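Local atomic coordinates of putative ABC transporter, periplasmic binding protein, amino acid (Neisseria gonorrhoeae, PDB entry 2YLN), a protein that binds L-cystine between two lobes and probably delivers it to an amino-acid ABC transporter as its solute receptor. Residues 57-63 and 96-102; 105-109 and 120-124; 135-141 and 240-246. The protein carries 1 engineered substitution. All coordinates share one frame; numbering follows the deposited sequence. Where two conformers were deposited one is given.

Contact 1 (57-63 and 96-102)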
loop_
_atom_site.group_PDB
_atom_site.type_symbol
_atom_site.label_atom_id
_atom_site.label_comp_id
_atom_site.label_asym_id
_atom_site.label_seq_id
_atom_site.Cartn_x
_atom_site.Cartn_y
_atom_site.Cartn_z
ATOM N N GLY A 57 -24.790 6.189 -3.780
ATOM C CA GLY A 57 -24.460 6.954 -2.546
ATOM C C GLY A 57 -22.974 7.209 -2.421
ATOM O O GLY A 57 -22.267 7.419 -3.412
ATOM N N THR A 58 -22.502 7.228 -1.201
ATOM C CA THR A 58 -21.133 7.629 -0.860
ATOM C C THR A 58 -20.382 6.444 -0.248
ATOM O O THR A 58 -20.957 5.743 0.589
ATOM C CB THR A 58 -21.177 8.829 0.152
ATOM O OG1 THR A 58 -21.932 9.898 -0.429
ATOM C CG2 THR A 58 -19.791 9.308 0.463
ATOM N N VAL A 59 -19.146 6.282 -0.654
ATOM C CA VAL A 59 -18.244 5.223 -0.188
ATOM C C VAL A 59 -17.028 5.908 0.473
ATOM O O VAL A 59 -16.472 6.828 -0.098
ATOM C CB VAL A 59 -17.852 4.291 -1.298
ATOM C CG1 VAL A 59 -16.791 3.269 -0.921
ATOM C CG2 VAL A 59 -19.088 3.572 -1.859
ATOM N N THR A 60 -16.596 5.425 1.644
ATOM C CA THR A 60 -15.436 5.948 2.321
ATOM C C THR A 60 -14.250 5.013 2.154
ATOM O O THR A 60 -14.391 3.772 2.206
ATOM C CB THR A 60 -15.751 6.193 3.792
ATOM O OG1 THR A 60 -16.145 4.971 4.385
ATOM C CG2 THR A 60 -16.815 7.282 3.956
ATOM N N VAL A 61 -13.068 5.604 1.967
ATOM C CA VAL A 61 -11.855 4.878 1.630
ATOM C C VAL A 61 -10.749 5.263 2.573
ATOM O O VAL A 61 -10.366 6.437 2.610
ATOM C CB VAL A 61 -11.440 5.091 0.174
ATOM C CG1 VAL A 61 -10.147 4.346 -0.155
ATOM C CG2 VAL A 61 -12.577 4.721 -0.756
ATOM N N GLY A 62 -10.170 4.313 3.280
ATOM C CA GLY A 62 -9.004 4.561 4.075
ATOM C C GLY A 62 -7.724 4.528 3.231
ATOM O O GLY A 62 -7.534 3.656 2.386
ATOM N N THR A 63 -6.875 5.525 3.485
ATOM C CA THR A 63 -5.588 5.639 2.803
ATOM C C THR A 63 -4.691 6.513 3.635
ATOM O O THR A 63 -5.177 7.315 4.433
ATOM C CB THR A 63 -5.827 6.203 1.350
ATOM O OG1 THR A 63 -4.686 5.935 0.528
ATOM C CG2 THR A 63 -6.079 7.670 1.333
ATOM N N VAL A 96 -20.457 6.385 -7.716
ATOM C CA VAL A 96 -20.545 6.721 -6.309
ATOM C C VAL A 96 -19.689 7.958 -6.012
ATOM O O VAL A 96 -18.686 8.188 -6.676
ATOM C CB VAL A 96 -20.149 5.561 -5.389
ATOM C CG1 VAL A 96 -21.117 4.361 -5.593
ATOM C CG2 VAL A 96 -18.733 5.133 -5.602
ATOM N N LYS A 97 -20.074 8.664 -4.976
ATOM C CA LYS A 97 -19.241 9.663 -4.348
ATOM C C LYS A 97 -18.187 8.928 -3.531
ATOM O O LYS A 97 -18.534 7.950 -2.886
ATOM C CB LYS A 97 -20.114 10.569 -3.480
ATOM C CG LYS A 97 -19.405 11.771 -2.798
ATOM C CD LYS A 97 -20.404 12.742 -2.175
ATOM C CE LYS A 97 -19.705 13.934 -1.509
ATOM N NZ LYS A 97 -19.001 14.671 -2.580
ATOM N N VAL A 98 -16.957 9.375 -3.592
ATOM C CA VAL A 98 -15.885 8.836 -2.754
ATOM C C VAL A 98 -15.333 9.848 -1.831
ATOM O O VAL A 98 -15.086 10.992 -2.226
ATOM C CB VAL A 98 -14.822 8.158 -3.597
ATOM C CG1 VAL A 98 -14.105 9.087 -4.527
ATOM C CG2 VAL A 98 -13.862 7.410 -2.805
ATOM N N GLU A 99 -15.076 9.445 -0.595
ATOM C CA GLU A 99 -14.434 10.277 0.434
ATOM C C GLU A 99 -13.210 9.492 0.970
ATOM O O GLU A 99 -13.381 8.348 1.371
ATOM C CB GLU A 99 -15.373 10.592 1.552
ATOM C CG GLU A 99 -16.512 11.529 1.167
ATOM C CD GLU A 99 -16.065 12.875 0.889
ATOM O OE1 GLU A 99 -15.305 13.423 1.647
ATOM O OE2 GLU A 99 -16.677 13.499 -0.015
ATOM N N PHE A 100 -12.060 10.131 0.992
ATOM C CA PHE A 100 -10.864 9.522 1.538
ATOM C C PHE A 100 -10.654 9.956 2.975
ATOM O O PHE A 100 -10.705 11.145 3.301
ATOM C CB PHE A 100 -9.656 9.929 0.698
ATOM C CG PHE A 100 -9.678 9.358 -0.675
ATOM C CD1 PHE A 100 -9.272 8.070 -0.949
ATOM C CD2 PHE A 100 -10.128 10.113 -1.763
ATOM C CE1 PHE A 100 -9.276 7.550 -2.218
ATOM C CE2 PHE A 100 -10.213 9.595 -3.040
ATOM C CZ PHE A 100 -9.762 8.308 -3.283
ATOM N N LYS A 101 -10.437 8.987 3.843
ATOM C CA LYS A 101 -10.261 9.147 5.294
ATOM C C LYS A 101 -8.772 8.880 5.595
ATOM O O LYS A 101 -8.362 7.719 5.688
ATOM C CB LYS A 101 -11.203 8.170 6.038
ATOM C CG LYS A 101 -12.665 8.685 5.966
ATOM C CD LYS A 101 -13.604 8.048 6.955
ATOM C CE LYS A 101 -13.310 8.445 8.493
ATOM N NZ LYS A 101 -13.530 9.879 8.984
ATOM N N GLU A 102 -7.985 9.950 5.695
ATOM C CA GLU A 102 -6.576 9.761 5.854
ATOM C C GLU A 102 -6.303 9.184 7.238
ATOM O O GLU A 102 -6.800 9.660 8.264
ATOM C CB GLU A 102 -5.783 11.030 5.576
ATOM C CG GLU A 102 -5.962 11.448 4.119
ATOM C CD GLU A 102 -5.210 12.641 3.666
ATOM O OE1 GLU A 102 -4.067 12.781 3.947
ATOM O OE2 GLU A 102 -5.814 13.450 2.964
#

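Contact 2 (105-109 and 120-124). With CYS (cysteine), chain B; CYS (cysteine), chain C.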
loop_
_atom_site.group_PDB
_atom_site.type_symbol
_atom_site.label_atom_id
_atom_site.label_comp_id
_atom_site.label_asym_id
_atom_site.label_seq_id
_atom_site.Cartn_x
_atom_site.Cartn_y
_atom_site.Cartn_z
ATOM N N TRP A 105 -0.981 4.286 9.221
ATOM C CA TRP A 105 -0.926 2.901 8.795
ATOM C C TRP A 105 -1.321 1.940 9.891
ATOM O O TRP A 105 -2.097 1.010 9.690
ATOM C CB TRP A 105 0.456 2.478 8.190
ATOM C CG TRP A 105 0.324 1.036 7.898
ATOM C CD1 TRP A 105 0.648 -0.013 8.720
ATOM C CD2 TRP A 105 -0.542 0.447 6.935
ATOM N NE1 TRP A 105 0.084 -1.172 8.315
ATOM C CE2 TRP A 105 -0.706 -0.892 7.240
ATOM C CE3 TRP A 105 -1.279 0.970 5.844
ATOM C CZ2 TRP A 105 -1.554 -1.708 6.569
ATOM C CZ3 TRP A 105 -2.116 0.138 5.161
ATOM C CH2 TRP A 105 -2.282 -1.146 5.537
ATOM N N ASP A 106 -0.788 2.119 11.111
ATOM C CA ASP A 106 -1.048 1.163 12.154
ATOM C C ASP A 106 -2.431 1.176 12.679
ATOM O O ASP A 106 -2.810 0.296 13.475
ATOM C CB ASP A 106 0.037 1.256 13.241
ATOM C CG ASP A 106 1.407 0.665 12.802
ATOM O OD1 ASP A 106 1.415 -0.259 12.015
ATOM O OD2 ASP A 106 2.411 1.120 13.249
ATOM N N SER A 107 -3.276 2.072 12.216
ATOM C CA SER A 107 -4.694 2.150 12.483
ATOM C C SER A 107 -5.555 1.647 11.304
ATOM O O SER A 107 -6.779 1.636 11.403
ATOM C CB SER A 107 -5.144 3.555 12.845
ATOM O OG SER A 107 -4.510 3.997 14.036
ATOM N N MET A 108 -4.921 1.340 10.168
ATOM C CA MET A 108 -5.669 1.164 8.922
ATOM C C MET A 108 -6.575 -0.060 8.919
ATOM O O MET A 108 -7.771 0.040 8.682
ATOM C CB MET A 108 -4.709 1.140 7.745
ATOM C CG MET A 108 -5.417 1.222 6.411
ATOM S SD MET A 108 -6.027 2.910 6.026
ATOM C CE MET A 108 -4.439 3.718 5.687
ATOM N N MET A 109 -5.988 -1.234 9.127
ATOM C CA MET A 109 -6.776 -2.463 9.028
ATOM C C MET A 109 -7.688 -2.621 10.227
ATOM O O MET A 109 -8.812 -3.083 10.073
ATOM C CB MET A 109 -5.872 -3.686 8.784
ATOM C CG MET A 109 -4.983 -3.536 7.569
ATOM S SD MET A 109 -5.786 -2.945 6.032
ATOM C CE MET A 109 -6.869 -4.293 5.656
ATOM N N VAL A 120 -10.213 -0.105 2.001
ATOM C CA VAL A 120 -8.854 0.386 2.072
ATOM C C VAL A 120 -8.199 0.339 0.688
ATOM O O VAL A 120 -8.326 -0.662 -0.036
ATOM C CB VAL A 120 -7.996 -0.418 3.068
ATOM C CG1 VAL A 120 -6.529 -0.031 3.013
ATOM C CG2 VAL A 120 -8.539 -0.179 4.479
ATOM N N ALA A 121 -7.559 1.429 0.312
ATOM C CA ALA A 121 -6.775 1.544 -0.923
ATOM C C ALA A 121 -5.379 2.009 -0.526
ATOM O O ALA A 121 -5.136 3.233 -0.341
ATOM C CB ALA A 121 -7.401 2.499 -1.917
ATOM N N ASN A 122 -4.465 1.084 -0.317
ATOM C CA ASN A 122 -3.179 1.436 0.252
ATOM C C ASN A 122 -2.142 0.324 0.077
ATOM O O ASN A 122 -1.459 -0.086 1.012
ATOM C CB ASN A 122 -3.332 1.773 1.717
ATOM C CG ASN A 122 -2.334 2.806 2.204
ATOM O OD1 ASN A 122 -2.698 3.965 2.359
ATOM N ND2 ASN A 122 -1.091 2.435 2.447
ATOM N N GLN A 123 -2.015 -0.186 -1.175
ATOM C CA GLN A 123 -1.015 -1.194 -1.477
ATOM C C GLN A 123 -1.137 -2.418 -0.546
ATOM O O GLN A 123 -0.126 -2.981 -0.112
ATOM C CB GLN A 123 0.390 -0.631 -1.479
ATOM C CG GLN A 123 0.656 0.328 -2.643
ATOM C CD GLN A 123 0.617 -0.404 -3.959
ATOM O OE1 GLN A 123 1.417 -1.323 -4.178
ATOM N NE2 GLN A 123 -0.323 -0.092 -4.838
ATOM N N VAL A 124 -2.368 -2.868 -0.354
ATOM C CA VAL A 124 -2.629 -3.999 0.530
ATOM C C VAL A 124 -2.981 -5.263 -0.259
ATOM O O VAL A 124 -3.868 -5.249 -1.092
ATOM C CB VAL A 124 -3.813 -3.684 1.531
ATOM C CG1 VAL A 124 -4.082 -4.803 2.454
ATOM C CG2 VAL A 124 -3.471 -2.436 2.311
HETATM N N CYS B . 1.819 -3.069 1.870
HETATM C CA CYS B . 1.448 -2.689 3.249
HETATM C C CYS B . 0.625 -3.794 3.915
HETATM O O CYS B . -0.078 -4.496 3.156
HETATM C CB CYS B . 0.629 -1.395 3.258
HETATM S SG CYS B . 1.510 0.026 2.615
HETATM O OXT CYS B . 0.679 -3.889 5.157
HETATM N N CYS C . 3.407 3.302 4.068
HETATM C CA CYS C . 3.529 2.515 5.319
HETATM C C CYS C . 4.998 2.079 5.458
HETATM O O CYS C . 5.805 2.471 4.576
HETATM C CB CYS C . 2.634 1.306 5.261
HETATM S SG CYS C . 3.154 0.146 3.923
HETATM O OXT CYS C . 5.248 1.395 6.431
#

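Contact 3 (135-141 and 240-246)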
loop_
_atom_site.group_PDB
_atom_site.type_symbol
_atom_site.label_atom_id
_atom_site.label_comp_id
_atom_site.label_asym_id
_atom_site.label_seq_id
_atom_site.Cartn_x
_atom_site.Cartn_y
_atom_site.Cartn_z
ATOM N N PHE A 135 -10.836 -10.384 5.569
ATOM C CA PHE A 135 -11.101 -9.440 4.508
ATOM C C PHE A 135 -11.183 -10.116 3.151
ATOM O O PHE A 135 -10.650 -11.211 2.969
ATOM C CB PHE A 135 -10.043 -8.363 4.424
ATOM C CG PHE A 135 -9.810 -7.628 5.734
ATOM C CD1 PHE A 135 -10.810 -6.839 6.296
ATOM C CD2 PHE A 135 -8.608 -7.709 6.388
ATOM C CE1 PHE A 135 -10.609 -6.131 7.503
ATOM C CE2 PHE A 135 -8.394 -7.069 7.583
ATOM C CZ PHE A 135 -9.378 -6.280 8.114
ATOM N N ASP A 136 -11.855 -9.462 2.208
ATOM C CA ASP A 136 -11.780 -9.811 0.813
ATOM C C ASP A 136 -11.069 -8.682 0.063
ATOM O O ASP A 136 -11.029 -7.522 0.480
ATOM C CB ASP A 136 -13.194 -9.947 0.213
ATOM C CG ASP A 136 -13.916 -11.177 0.674
ATOM O OD1 ASP A 136 -13.246 -12.200 0.918
ATOM O OD2 ASP A 136 -15.135 -11.134 0.792
ATOM N N LYS A 137 -10.427 -9.045 -1.045
ATOM C CA LYS A 137 -9.678 -8.145 -1.911
ATOM C C LYS A 137 -10.252 -8.221 -3.320
ATOM O O LYS A 137 -10.542 -9.283 -3.844
ATOM C CB LYS A 137 -8.208 -8.583 -1.935
ATOM C CG LYS A 137 -7.286 -7.724 -2.721
ATOM C CD LYS A 137 -5.871 -8.333 -2.827
ATOM C CE LYS A 137 -5.788 -9.485 -3.816
ATOM N NZ LYS A 137 -4.409 -10.049 -3.937
ATOM N N SER A 138 -10.439 -7.052 -3.930
ATOM C CA SER A 138 -10.808 -7.000 -5.347
ATOM C C SER A 138 -9.735 -7.622 -6.227
ATOM O O SER A 138 -8.602 -7.858 -5.818
ATOM C CB SER A 138 -10.964 -5.536 -5.746
ATOM O OG SER A 138 -9.746 -4.829 -5.838
ATOM N N GLU A 139 -10.052 -7.734 -7.514
ATOM C CA GLU A 139 -9.059 -7.885 -8.523
ATOM C C GLU A 139 -7.937 -6.922 -8.262
ATOM O O GLU A 139 -8.189 -5.744 -8.017
ATOM C CB GLU A 139 -9.683 -7.512 -9.887
ATOM C CG GLU A 139 -8.702 -7.522 -11.049
ATOM C CD GLU A 139 -8.236 -8.874 -11.434
ATOM O OE1 GLU A 139 -8.920 -9.880 -11.178
ATOM O OE2 GLU A 139 -7.155 -8.871 -12.136
ATOM N N PRO A 140 -6.651 -7.360 -8.350
ATOM C CA PRO A 140 -5.610 -6.414 -8.094
ATOM C C PRO A 140 -5.524 -5.301 -9.127
ATOM O O PRO A 140 -5.723 -5.527 -10.323
ATOM C CB PRO A 140 -4.338 -7.259 -8.113
ATOM C CG PRO A 140 -4.823 -8.629 -7.616
ATOM C CD PRO A 140 -6.187 -8.745 -8.372
ATOM N N TYR A 141 -5.172 -4.126 -8.651
ATOM C CA TYR A 141 -4.828 -2.994 -9.494
ATOM C C TYR A 141 -3.348 -2.803 -9.686
ATOM O O TYR A 141 -2.942 -1.982 -10.526
ATOM C CB TYR A 141 -5.550 -1.725 -9.102
ATOM C CG TYR A 141 -5.441 -1.304 -7.626
ATOM C CD1 TYR A 141 -4.251 -1.028 -7.070
ATOM C CD2 TYR A 141 -6.530 -1.200 -6.836
ATOM C CE1 TYR A 141 -4.130 -0.607 -5.751
ATOM C CE2 TYR A 141 -6.471 -0.733 -5.524
ATOM C CZ TYR A 141 -5.232 -0.427 -5.005
ATOM O OH TYR A 141 -5.192 0.049 -3.693
ATOM N N SER A 240 -2.002 -5.948 -5.041
ATOM C CA SER A 240 -2.797 -5.049 -4.183
ATOM C C SER A 240 -4.139 -4.747 -4.797
ATOM O O SER A 240 -4.218 -4.549 -6.006
ATOM C CB SER A 240 -2.074 -3.720 -3.975
ATOM O OG SER A 240 -0.882 -3.871 -3.223
ATOM N N GLY A 241 -5.176 -4.725 -3.984
ATOM C CA GLY A 241 -6.484 -4.392 -4.437
ATOM C C GLY A 241 -7.270 -3.655 -3.380
ATOM O O GLY A 241 -6.787 -3.402 -2.291
ATOM N N LEU A 242 -8.499 -3.272 -3.738
ATOM C CA LEU A 242 -9.370 -2.650 -2.759
ATOM C C LEU A 242 -9.776 -3.691 -1.731
ATOM O O LEU A 242 -10.168 -4.833 -2.080
ATOM C CB LEU A 242 -10.617 -2.081 -3.427
ATOM C CG LEU A 242 -10.317 -0.904 -4.401
ATOM C CD1 LEU A 242 -11.593 -0.531 -5.139
ATOM C CD2 LEU A 242 -9.702 0.264 -3.689
ATOM N N ILE A 243 -9.652 -3.388 -0.433
ATOM C CA ILE A 243 -9.904 -4.324 0.647
ATOM C C ILE A 243 -11.209 -3.940 1.356
ATOM O O ILE A 243 -11.415 -2.781 1.691
ATOM C CB ILE A 243 -8.765 -4.328 1.683
ATOM C CG1 ILE A 243 -7.368 -4.364 1.042
ATOM C CG2 ILE A 243 -8.959 -5.457 2.667
ATOM C CD1 ILE A 243 -7.105 -5.616 0.216
ATOM N N VAL A 244 -12.058 -4.940 1.546
ATOM C CA VAL A 244 -13.283 -4.750 2.330
ATOM C C VAL A 244 -13.420 -5.829 3.356
ATOM O O VAL A 244 -12.739 -6.869 3.352
ATOM C CB VAL A 244 -14.548 -4.737 1.438
ATOM C CG1 VAL A 244 -14.565 -3.584 0.444
ATOM C CG2 VAL A 244 -14.691 -6.053 0.670
ATOM N N ASN A 245 -14.319 -5.591 4.309
ATOM C CA ASN A 245 -14.738 -6.650 5.195
ATOM C C ASN A 245 -15.375 -7.775 4.420
ATOM O O ASN A 245 -16.115 -7.512 3.442
ATOM C CB ASN A 245 -15.727 -6.132 6.253
ATOM C CG ASN A 245 -15.062 -5.319 7.283
ATOM O OD1 ASN A 245 -14.390 -5.891 8.112
ATOM N ND2 ASN A 245 -15.153 -3.998 7.221
ATOM N N LYS A 246 -15.212 -9.019 4.869
ATOM C CA LYS A 246 -16.067 -10.141 4.384
ATOM C C LYS A 246 -17.528 -9.794 4.658
ATOM O O LYS A 246 -17.872 -8.964 5.519
ATOM C CB LYS A 246 -15.610 -11.457 5.022
ATOM C CG LYS A 246 -14.242 -11.888 4.478
ATOM C CD LYS A 246 -13.719 -13.211 5.022
ATOM C CE LYS A 246 -12.439 -13.622 4.294
ATOM N NZ LYS A 246 -12.751 -14.207 2.917
HETATM O O HOH W 1 -10.112 -13.775 2.093
HETATM O O HOH W 2 -16.801 -9.028 1.069
HETATM O O HOH W 3 -4.845 -1.604 -1.461
#

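Contact 1 (57-63 and 96-102)
The parallel pairing of strand 58-63 with strand 97-102, connected by an excursion that ends in helix 82-94, forms a beta-alpha-beta crossover, and the two meet first where K97 N donates to G57 O. From there the hydrogen bonds alternate along the pair: V59 N to K97 O (2.9 Å), E99 N to V59 O, V61 N to E99 O and K101 N to V61 O (2.8 Å, N-H...O 173°). The last rung, T63 N to K101 O at 3.4 Å, is weak, and beyond it CA of E102 approaches T63 O as a CA-H...O contact. One face carries V59, V61, T63, V98 and F100. CG2 of V61, anti to its carbonyl carbon, leans on CG2 of V98 at 3.6 Å, while CB of V61 lies 3.9 Å from CD1 of F100. V98 CG2 lies over one face of that ring, offset toward its rim. T63 OG1 is held by T71 and by the carbonyl of A121. Helix 82-94 packs on this side, with A91 against V98 and V84 against F100. On the other face OG1 of T58 lies against CB of K97 (3.6 Å), the two side chains running the same way, and T58 CG2 meets E99 CG. The helix laid over the apolar face of two parallel strands is a recurring unit of the alpha/beta lobes of periplasmic binding proteins.

Contact 2 (105-109 and 120-124)
W105 reaches across to N122 and V124 with its indole, and both halves of the bound solute lie on it. CG stands anti to the backbone N (chi1 177°), which carries the six-membered end of the indole to N122 and V124. At its root, CB and CG meet CB of the chain C cysteine, 3.5 Å from CG. Farther out, CE3 and CZ3 come upon ND2 of N122, 3.7 Å from CZ3, with the amide plane turned 44° from the ring. CZ2 touches OXT of the chain B cysteine at 3.4 Å, and CB of that cysteine lies over one face of the indole. The far corner, CH2, rests on CG2 of V124 at 3.7 Å. The opposite face is backed by CB of M108, whose CG packs on both methyls of V120 (3.8 Å to CG1) and whose bent chain brings CE to OD1 of N122 (3.8 Å). OD1 itself accepts from the backbone N of E64, which ties the asparagine to the neighbouring loop. M109 adds its sulfur against V120 CG2. The loop also binds the ligand directly: the amino N of the chain B cysteine donates to Q123 O at 2.8 Å, while R131 and N174 are further ligand partners. A buried aromatic with ligand on one face and lobe core on the other is thus part of the cystine pocket in this closed solute-binding protein.

Contact 3 (135-141 and 240-246)
S240 gives its carbonyl to Y141 N (O to N 2.8 Å), and the same oxygen lies over one face of the Y141 ring. G241 follows on that face, its CA 4.1 Å from the ring centroid in a CH-pi contact, and its O shares water 3 with Y141 OH, a hydroxyl that also pairs with D83. L242 is held at both backbone ends: its N donates to S138 OG (2.9 Å), its O accepts from S138 N along a nearly straight 167° bond. OG of S138 sits between its own backbone N and carbonyl carbon (chi1 72°), where it also donates to E139 O. CD2 of L242 reaches the edge of the Y141 ring, in its plane. I243 sends CD1 to CG of K137 and CG2 to CB of F135, both at 3.6 Å. V244 forms the antiparallel hydrogen-bonded pair with D136, a 3.0 Å bond each way. N245 brings OD1 to F135 CE1 at 3.8 Å, while its ND2 donates to L112 O in helix 108-114. In the conformer described, NZ of K246 meets D136 OD1 at 2.9 Å in a salt bridge, from the syn side though 28° out of the carboxylate plane, and water 1 links NZ to F135 O. Helix 249-264 also flanks the pair. Such an antiparallel strand, returning from late in the chain, is characteristic of the type II periplasmic binding protein fold.

From the N terminus, contact 1 closes first, bringing 96-102 back beside 57-63 after 32 intervening residues that include helix 82-94. Contact 2 follows with a short loop of 10 residues, and contact 3 spans 98 residues, which hold strands 166-169 and 185-188 among others. The three loops run in series: none nests in another and none crosses. They are nevertheless joined laterally. Residues 57-63 meet the loop of contact 2 through G62 O and A121 N, and V120 N meets I243 O of 240-246. Contacts 1 and 3 do not touch; strand 119-120 and the loop after it bridge them, and that loop reaches the ligand.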